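Local structure of exported protein (Bacteroides fragilis, 4JX0) at residues D80-V92 against L104-L117. The protein is of unknown function but binds magnesium and joins a BT_3987-like N-terminal domain to a probable F5/F8 type C domain. Sequence-based numbering, arbitrary orientation.
Sequences DIKVNLMKEDKLV and LFPSENCTFEGGVL
Leu-104 spreads its two methyls between Asp-89 and Val-92, CD2 lying 3.8 Å from Val-92 CG2 while CD1 rests against the carboxylate carbon of Asp-89. At Phe-105 the backbone carbonyl takes over: its O receives Lys-87 NZ at 2.8 Å, approached in the carbonyl plane. The same ammonium forms a salt bridge with OD1 of Asp-89 (2.7 Å) on the syn side of the carboxylate, so two oxygens grip the end of the lysine. A bend at chi4 (64°) turns NZ toward them after the chain has run past Ser-107, whose OG lies alongside CD and CE. Two neighbours in a beta domain whose family belongs to the E-set clan can thus diverge yet stay joined: 81-87 and 110-117 are consecutive antiparallel strands, a beta hairpin with a long connection that includes short helices, and separate toward that connection. Phe-112 lies between the strands where they part, its ring packed by one face against the Leu-85 carbonyl, offset toward the rim, with CD1 3.7 Å from Leu-85 CB; Leu-128 and Ile-146 of the flanking strands also touch it. Gly-114 packs against the Asn-84 amide, its CA 3.6 Å from Asn-84 CG. Regular pairing begins at Gly-115, bonded both ways to Val-83. Val-116 then lies beside Lys-82, and Leu-117 exchanges two backbone bonds with Ile-81.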
loop_
_atom_site.group_PDB
_atom_site.type_symbol
_atom_site.label_atom_id
_atom_site.label_comp_id
_atom_site.label_asym_id
_atom_site.label_seq_id
_atom_site.Cartn_x
_atom_site.Cartn_y
_atom_site.Cartn_z
ATOM N N ASP A 80 -10.879 15.795 33.721
ATOM C CA ASP A 80 -10.353 14.854 32.721
ATOM C C ASP A 80 -11.491 14.025 32.129
ATOM O O ASP A 80 -12.376 13.609 32.878
ATOM C CB ASP A 80 -9.294 13.907 33.332
ATOM C CG ASP A 80 -8.029 14.567 33.858
ATOM O OD1 ASP A 80 -7.882 15.802 33.691
ATOM O OD2 ASP A 80 -7.180 13.848 34.432
ATOM N N ILE A 81 -11.469 13.790 30.799
ATOM C CA ILE A 81 -12.477 12.988 30.091
ATOM C C ILE A 81 -11.785 11.764 29.510
ATOM O O ILE A 81 -10.929 11.921 28.639
ATOM C CB ILE A 81 -13.202 13.790 28.959
ATOM C CG1 ILE A 81 -13.749 15.147 29.446
ATOM C CG2 ILE A 81 -14.326 12.960 28.338
ATOM C CD1 ILE A 81 -13.752 16.172 28.385
ATOM N N LYS A 82 -12.155 10.558 29.965
ATOM C CA LYS A 82 -11.579 9.323 29.420
ATOM C C LYS A 82 -12.368 8.947 28.178
ATOM O O LYS A 82 -13.587 8.818 28.260
ATOM C CB LYS A 82 -11.606 8.177 30.449
ATOM C CG LYS A 82 -10.659 8.371 31.629
ATOM C CD LYS A 82 -10.599 7.124 32.511
ATOM C CE LYS A 82 -9.467 7.158 33.509
ATOM N NZ LYS A 82 -9.301 5.855 34.213
ATOM N N VAL A 83 -11.685 8.777 27.035
ATOM C CA VAL A 83 -12.315 8.427 25.760
ATOM C C VAL A 83 -11.696 7.156 25.195
ATOM O O VAL A 83 -10.536 6.847 25.464
ATOM C CB VAL A 83 -12.236 9.572 24.723
ATOM C CG1 VAL A 83 -13.155 10.718 25.118
ATOM C CG2 VAL A 83 -10.799 10.069 24.516
ATOM N N ASN A 84 -12.470 6.429 24.394
ATOM C CA ASN A 84 -12.001 5.197 23.760
ATOM C C ASN A 84 -12.855 4.864 22.557
ATOM O O ASN A 84 -13.942 5.418 22.419
ATOM C CB ASN A 84 -12.023 4.027 24.770
ATOM C CG ASN A 84 -11.008 2.917 24.474
ATOM O OD1 ASN A 84 -10.483 2.773 23.353
ATOM N ND2 ASN A 84 -10.706 2.106 25.476
ATOM N N LEU A 85 -12.366 3.966 21.684
ATOM C CA LEU A 85 -13.126 3.488 20.527
ATOM C C LEU A 85 -13.664 2.097 20.799
ATOM O O LEU A 85 -13.104 1.354 21.604
ATOM C CB LEU A 85 -12.252 3.438 19.274
ATOM C CG LEU A 85 -11.914 4.763 18.643
ATOM C CD1 LEU A 85 -10.724 4.620 17.741
ATOM C CD2 LEU A 85 -13.100 5.337 17.875
HETATM N N MSE A 86 -14.724 1.726 20.104
HETATM C CA MSE A 86 -15.266 0.379 20.227
HETATM C C MSE A 86 -15.753 -0.080 18.876
HETATM O O MSE A 86 -16.108 0.741 18.039
HETATM C CB MSE A 86 -16.370 0.302 21.291
HETATM C CG MSE A 86 -17.677 0.957 20.906
HETATM SE SE MSE A 86 -19.049 0.377 22.117
HETATM C CE MSE A 86 -19.484 -1.379 21.292
ATOM N N LYS A 87 -15.751 -1.391 18.668
ATOM C CA LYS A 87 -16.172 -1.987 17.412
ATOM C C LYS A 87 -17.674 -2.141 17.420
ATOM O O LYS A 87 -18.196 -2.981 18.148
ATOM C CB LYS A 87 -15.469 -3.340 17.212
ATOM C CG LYS A 87 -15.743 -4.015 15.881
ATOM C CD LYS A 87 -14.847 -5.235 15.731
ATOM C CE LYS A 87 -15.354 -6.236 14.728
ATOM N NZ LYS A 87 -15.396 -5.695 13.346
ATOM N N GLU A 88 -18.375 -1.302 16.648
ATOM C CA GLU A 88 -19.824 -1.374 16.516
ATOM C C GLU A 88 -20.114 -1.801 15.083
ATOM O O GLU A 88 -20.158 -0.970 14.177
ATOM C CB GLU A 88 -20.487 -0.036 16.894
ATOM C CG GLU A 88 -22.009 -0.096 16.960
ATOM C CD GLU A 88 -22.574 -1.043 18.002
ATOM O OE1 GLU A 88 -22.579 -0.679 19.200
ATOM O OE2 GLU A 88 -22.996 -2.158 17.621
ATOM N N ASP A 89 -20.279 -3.121 14.884
ATOM C CA ASP A 89 -20.518 -3.726 13.569
ATOM C C ASP A 89 -21.866 -3.322 12.939
ATOM O O ASP A 89 -21.984 -3.362 11.714
ATOM C CB ASP A 89 -20.448 -5.263 13.667
ATOM C CG ASP A 89 -19.072 -5.800 14.031
ATOM O OD1 ASP A 89 -18.069 -5.298 13.472
ATOM O OD2 ASP A 89 -19.000 -6.748 14.846
ATOM N N LYS A 90 -22.862 -2.917 13.759
ATOM C CA LYS A 90 -24.183 -2.490 13.277
ATOM C C LYS A 90 -24.091 -1.319 12.268
ATOM O O LYS A 90 -24.930 -1.232 11.371
ATOM C CB LYS A 90 -25.084 -2.075 14.459
ATOM C CG LYS A 90 -25.476 -3.227 15.395
ATOM C CD LYS A 90 -26.200 -2.736 16.659
ATOM C CE LYS A 90 -26.334 -3.821 17.708
ATOM N NZ LYS A 90 -27.013 -3.340 18.943
ATOM N N LEU A 91 -23.066 -0.442 12.400
ATOM C CA LEU A 91 -22.869 0.712 11.506
ATOM C C LEU A 91 -22.419 0.324 10.089
ATOM O O LEU A 91 -22.501 1.158 9.186
ATOM C CB LEU A 91 -21.846 1.709 12.088
ATOM C CG LEU A 91 -22.391 2.692 13.121
ATOM C CD1 LEU A 91 -22.672 2.008 14.429
ATOM C CD2 LEU A 91 -21.421 3.830 13.346
ATOM N N VAL A 92 -21.908 -0.898 9.905
ATOM C CA VAL A 92 -21.479 -1.368 8.591
ATOM C C VAL A 92 -22.735 -1.585 7.726
ATOM O O VAL A 92 -22.699 -1.282 6.532
ATOM C CB VAL A 92 -20.609 -2.650 8.703
ATOM C CG1 VAL A 92 -20.223 -3.174 7.328
ATOM C CG2 VAL A 92 -19.354 -2.393 9.536
ATOM N N LEU A 104 -16.907 -9.229 7.957
ATOM C CA LEU A 104 -16.486 -8.314 9.013
ATOM C C LEU A 104 -15.114 -8.703 9.503
ATOM O O LEU A 104 -14.823 -9.899 9.612
ATOM C CB LEU A 104 -17.473 -8.309 10.191
ATOM C CG LEU A 104 -18.839 -7.696 9.916
ATOM C CD1 LEU A 104 -19.828 -8.101 10.980
ATOM C CD2 LEU A 104 -18.756 -6.183 9.814
ATOM N N PHE A 105 -14.265 -7.703 9.797
ATOM C CA PHE A 105 -12.936 -7.959 10.345
ATOM C C PHE A 105 -13.128 -8.524 11.755
ATOM O O PHE A 105 -13.825 -7.885 12.540
ATOM C CB PHE A 105 -12.108 -6.672 10.375
ATOM C CG PHE A 105 -10.698 -6.864 10.860
ATOM C CD1 PHE A 105 -9.703 -7.299 9.996
ATOM C CD2 PHE A 105 -10.364 -6.610 12.184
ATOM C CE1 PHE A 105 -8.397 -7.483 10.448
ATOM C CE2 PHE A 105 -9.055 -6.776 12.634
ATOM C CZ PHE A 105 -8.082 -7.216 11.764
ATOM N N PRO A 106 -12.621 -9.734 12.086
ATOM C CA PRO A 106 -12.883 -10.294 13.429
ATOM C C PRO A 106 -12.524 -9.351 14.587
ATOM O O PRO A 106 -11.493 -8.691 14.546
ATOM C CB PRO A 106 -12.022 -11.566 13.466
ATOM C CG PRO A 106 -11.201 -11.546 12.235
ATOM C CD PRO A 106 -11.839 -10.667 11.251
ATOM N N SER A 107 -13.390 -9.296 15.611
ATOM C CA SER A 107 -13.213 -8.449 16.802
ATOM C C SER A 107 -11.990 -8.852 17.610
ATOM O O SER A 107 -11.325 -7.989 18.173
ATOM C CB SER A 107 -14.443 -8.529 17.703
ATOM O OG SER A 107 -15.644 -8.267 16.993
ATOM N N GLU A 108 -11.706 -10.159 17.686
ATOM C CA GLU A 108 -10.540 -10.690 18.407
ATOM C C GLU A 108 -9.206 -10.141 17.849
ATOM O O GLU A 108 -8.252 -9.981 18.614
ATOM C CB GLU A 108 -10.518 -12.239 18.415
ATOM C CG GLU A 108 -10.528 -12.930 17.057
ATOM C CD GLU A 108 -11.878 -13.453 16.601
ATOM O OE1 GLU A 108 -12.876 -12.700 16.702
ATOM O OE2 GLU A 108 -11.931 -14.603 16.106
ATOM N N ASN A 109 -9.160 -9.797 16.550
ATOM C CA ASN A 109 -7.964 -9.240 15.917
ATOM C C ASN A 109 -7.815 -7.696 16.148
ATOM O O ASN A 109 -6.835 -7.137 15.681
ATOM C CB ASN A 109 -7.965 -9.583 14.416
ATOM C CG ASN A 109 -7.807 -11.064 14.164
ATOM O OD1 ASN A 109 -8.768 -11.825 14.175
ATOM N ND2 ASN A 109 -6.580 -11.529 14.044
ATOM N N CYS A 110 -8.743 -7.023 16.880
ATOM C CA CYS A 110 -8.666 -5.589 17.221
ATOM C C CYS A 110 -8.215 -5.417 18.667
ATOM O O CYS A 110 -8.681 -6.146 19.542
ATOM C CB CYS A 110 -10.011 -4.890 17.020
ATOM S SG CYS A 110 -10.660 -4.986 15.338
ATOM N N THR A 111 -7.390 -4.403 18.934
ATOM C CA THR A 111 -6.979 -4.037 20.288
ATOM C C THR A 111 -7.106 -2.515 20.389
ATOM O O THR A 111 -6.400 -1.790 19.686
ATOM C CB THR A 111 -5.589 -4.577 20.613
ATOM O OG1 THR A 111 -5.601 -5.996 20.441
ATOM C CG2 THR A 111 -5.154 -4.235 22.031
ATOM N N PHE A 112 -8.046 -2.044 21.225
ATOM C CA PHE A 112 -8.333 -0.625 21.402
ATOM C C PHE A 112 -7.643 -0.052 22.634
ATOM O O PHE A 112 -7.881 -0.524 23.744
ATOM C CB PHE A 112 -9.839 -0.394 21.507
ATOM C CG PHE A 112 -10.570 -0.721 20.234
ATOM C CD1 PHE A 112 -10.599 0.179 19.184
ATOM C CD2 PHE A 112 -11.243 -1.927 20.088
ATOM C CE1 PHE A 112 -11.310 -0.104 18.024
ATOM C CE2 PHE A 112 -11.949 -2.212 18.924
ATOM C CZ PHE A 112 -11.970 -1.304 17.895
ATOM N N GLU A 113 -6.809 0.979 22.431
ATOM C CA GLU A 113 -6.094 1.703 23.481
ATOM C C GLU A 113 -6.815 3.033 23.686
ATOM O O GLU A 113 -7.040 3.761 22.720
ATOM C CB GLU A 113 -4.633 1.918 23.062
ATOM C CG GLU A 113 -3.680 2.304 24.180
ATOM C CD GLU A 113 -2.345 2.808 23.660
ATOM O OE1 GLU A 113 -1.558 1.981 23.143
ATOM O OE2 GLU A 113 -2.109 4.036 23.715
ATOM N N GLY A 114 -7.204 3.318 24.924
ATOM C CA GLY A 114 -7.929 4.538 25.263
ATOM C C GLY A 114 -7.063 5.779 25.321
ATOM O O GLY A 114 -5.838 5.700 25.194
ATOM N N GLY A 115 -7.729 6.917 25.502
ATOM C CA GLY A 115 -7.118 8.237 25.612
ATOM C C GLY A 115 -7.763 9.042 26.725
ATOM O O GLY A 115 -8.834 8.674 27.219
ATOM N N VAL A 116 -7.111 10.138 27.143
ATOM C CA VAL A 116 -7.615 10.998 28.213
ATOM C C VAL A 116 -7.454 12.461 27.826
ATOM O O VAL A 116 -6.324 12.943 27.753
ATOM C CB VAL A 116 -6.907 10.713 29.572
ATOM C CG1 VAL A 116 -7.530 11.533 30.707
ATOM C CG2 VAL A 116 -6.942 9.223 29.905
ATOM N N LEU A 117 -8.576 13.177 27.616
ATOM C CA LEU A 117 -8.540 14.623 27.377
ATOM C C LEU A 117 -8.361 15.266 28.738
ATOM O O LEU A 117 -9.343 15.410 29.467
ATOM C CB LEU A 117 -9.830 15.122 26.700
ATOM C CG LEU A 117 -9.886 14.998 25.199
ATOM C CD1 LEU A 117 -11.310 14.831 24.724
ATOM C CD2 LEU A 117 -9.253 16.181 24.538
#